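Local atomic coordinates of cytolethal distending toxin subunit B (Escherichia coli, PDB entry 2F1N), a protein that nicks DNA as the endonuclease subunit of a tripartite toxin, very probably damaging the DNA of intoxicated cells and arresting them in G2/M. Residues E162-F167 and G227-F232. Numbering follows the deposited sequence.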
loop_
_atom_site.group_PDB
_atom_site.type_symbol
_atom_site.label_atom_id
_atom_site.label_comp_id
_atom_site.label_asym_id
_atom_site.label_seq_id
_atom_site.Cartn_x
_atom_site.Cartn_y
_atom_site.Cartn_z
ATOM N N GLU A 162 5.210 -2.883 13.761
ATOM C CA GLU A 162 5.767 -1.536 13.666
ATOM C C GLU A 162 4.698 -0.463 13.456
ATOM O O GLU A 162 4.761 0.588 14.075
ATOM C CB GLU A 162 6.861 -1.406 12.608
ATOM C CG GLU A 162 7.552 -0.023 12.656
ATOM C CD GLU A 162 8.863 0.062 11.889
ATOM O OE1 GLU A 162 8.862 -0.093 10.673
ATOM O OE2 GLU A 162 9.920 0.303 12.511
ATOM N N VAL A 163 3.706 -0.735 12.602
ATOM C CA VAL A 163 2.645 0.243 12.346
ATOM C C VAL A 163 1.782 0.376 13.592
ATOM O O VAL A 163 1.476 1.481 14.015
ATOM C CB VAL A 163 1.739 -0.194 11.166
ATOM C CG1 VAL A 163 0.524 0.750 11.044
ATOM C CG2 VAL A 163 2.574 -0.208 9.842
ATOM N N TYR A 164 1.400 -0.740 14.188
ATOM C CA TYR A 164 0.586 -0.666 15.410
ATOM C C TYR A 164 1.320 0.162 16.498
ATOM O O TYR A 164 0.740 1.040 17.160
ATOM C CB TYR A 164 0.417 -2.101 15.950
ATOM C CG TYR A 164 -0.117 -2.153 17.368
ATOM C CD1 TYR A 164 -1.483 -2.057 17.617
ATOM C CD2 TYR A 164 0.749 -2.328 18.450
ATOM C CE1 TYR A 164 -1.964 -2.158 18.937
ATOM C CE2 TYR A 164 0.288 -2.388 19.742
ATOM C CZ TYR A 164 -1.069 -2.306 19.982
ATOM O OH TYR A 164 -1.525 -2.409 21.297
ATOM N N ASN A 165 2.593 -0.142 16.710
ATOM C CA ASN A 165 3.343 0.598 17.750
ATOM C C ASN A 165 3.588 2.073 17.429
ATOM O O ASN A 165 3.643 2.927 18.351
ATOM C CB ASN A 165 4.632 -0.139 18.144
ATOM C CG ASN A 165 4.348 -1.392 18.983
ATOM O OD1 ASN A 165 3.777 -1.310 20.077
ATOM N ND2 ASN A 165 4.748 -2.537 18.494
ATOM N N PHE A 166 3.804 2.386 16.140
ATOM C CA PHE A 166 4.001 3.760 15.714
ATOM C C PHE A 166 2.825 4.656 16.159
ATOM O O PHE A 166 3.029 5.715 16.800
ATOM C CB PHE A 166 4.182 3.821 14.186
ATOM C CG PHE A 166 4.217 5.222 13.631
ATOM C CD1 PHE A 166 5.245 6.107 13.965
ATOM C CD2 PHE A 166 3.182 5.671 12.796
ATOM C CE1 PHE A 166 5.276 7.420 13.456
ATOM C CE2 PHE A 166 3.218 6.966 12.263
ATOM C CZ PHE A 166 4.264 7.855 12.621
ATOM N N PHE A 167 1.604 4.222 15.863
ATOM C CA PHE A 167 0.434 4.990 16.253
ATOM C C PHE A 167 0.213 4.923 17.767
ATOM O O PHE A 167 -0.042 5.940 18.365
ATOM C CB PHE A 167 -0.815 4.538 15.482
ATOM C CG PHE A 167 -0.739 4.881 14.058
ATOM C CD1 PHE A 167 -0.656 6.241 13.675
ATOM C CD2 PHE A 167 -0.565 3.887 13.098
ATOM C CE1 PHE A 167 -0.508 6.600 12.357
ATOM C CE2 PHE A 167 -0.376 4.245 11.763
ATOM C CZ PHE A 167 -0.341 5.581 11.393
ATOM N N GLY A 227 -6.424 -1.768 11.083
ATOM C CA GLY A 227 -6.287 -1.759 12.519
ATOM C C GLY A 227 -6.477 -0.399 13.158
ATOM O O GLY A 227 -6.672 0.599 12.471
ATOM N N ASN A 228 -6.455 -0.381 14.491
ATOM C CA ASN A 228 -6.521 0.842 15.253
ATOM C C ASN A 228 -5.831 0.580 16.588
ATOM O O ASN A 228 -6.157 -0.398 17.295
ATOM C CB ASN A 228 -7.982 1.269 15.508
ATOM C CG ASN A 228 -8.060 2.624 16.124
ATOM O OD1 ASN A 228 -7.548 2.879 17.240
ATOM N ND2 ASN A 228 -8.692 3.554 15.395
ATOM N N SER A 229 -4.853 1.416 16.911
ATOM C CA SER A 229 -3.963 1.103 18.036
ATOM C C SER A 229 -4.563 1.393 19.410
ATOM O O SER A 229 -3.979 0.981 20.430
ATOM C CB SER A 229 -2.632 1.809 17.900
ATOM O OG SER A 229 -2.049 1.375 16.659
ATOM N N VAL A 230 -5.682 2.105 19.438
ATOM C CA VAL A 230 -6.318 2.384 20.747
ATOM C C VAL A 230 -7.720 1.840 20.853
ATOM O O VAL A 230 -8.130 1.383 21.949
ATOM C CB VAL A 230 -6.182 3.839 21.215
ATOM C CG1 VAL A 230 -4.714 4.123 21.501
ATOM C CG2 VAL A 230 -6.655 4.748 20.225
ATOM N N ALA A 231 -8.459 1.855 19.757
ATOM C CA ALA A 231 -9.818 1.318 19.811
ATOM C C ALA A 231 -10.245 0.729 18.492
ATOM O O ALA A 231 -10.788 1.406 17.646
ATOM C CB ALA A 231 -10.818 2.372 20.274
ATOM N N PHE A 232 -10.030 -0.557 18.375
ATOM C CA PHE A 232 -10.351 -1.274 17.174
ATOM C C PHE A 232 -11.782 -1.789 17.172
ATOM O O PHE A 232 -12.205 -2.450 18.118
ATOM C CB PHE A 232 -9.415 -2.461 17.007
ATOM C CG PHE A 232 -9.668 -3.223 15.750
ATOM C CD1 PHE A 232 -9.503 -2.601 14.516
ATOM C CD2 PHE A 232 -10.135 -4.541 15.791
ATOM C CE1 PHE A 232 -9.774 -3.287 13.333
ATOM C CE2 PHE A 232 -10.402 -5.224 14.598
ATOM C CZ PHE A 232 -10.217 -4.604 13.387
HETATM O O HOH W 1 -4.264 -2.179 21.716
#
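Ser-229, in the turn that follows Asn-228, meets helix 156-168. Its OG donates a hydrogen bond of 2.9 Å to Tyr-164 O, arriving in the carbonyl plane on a lone pair, with a C=O...OG angle of 116°. The hydroxyl is hemmed in on the helix side: Phe-167 CB sits 3.6 Å from OG, and Tyr-164 CD1 approaches it obliquely at the same distance. The same OG accepts from Trp-180 NE1, and this buried hydroxyl thereby links the helix to the neighbouring strand 179-183. The Phe-167 ring turns off past the serine to lie nearly parallel with that of Trp-180. In this DNase I-like fold the helix packs on the six-stranded sheet, with Val-163 and Phe-167 reaching Phe-144 of strand 141-147. Asn-228 OD1 accepts from Val-230 N in its carbonyl plane at 3.0 Å, an Asx turn, and from Ala-231 N above that plane at 2.9 Å, which extends it to an Asx motif, while ND2 is held by Asn-179 OD1 and Ala-177 O. The phenol end of Tyr-164 makes a looser, water-mediated connection. CG lies anti to the backbone N (chi1 166°), sending the ring along Ser-229, with CE1 3.9 Å from its CA. Beyond it, Tyr-164 OH bonds a water at 2.8 Å, which reaches Ser-229 O only weakly.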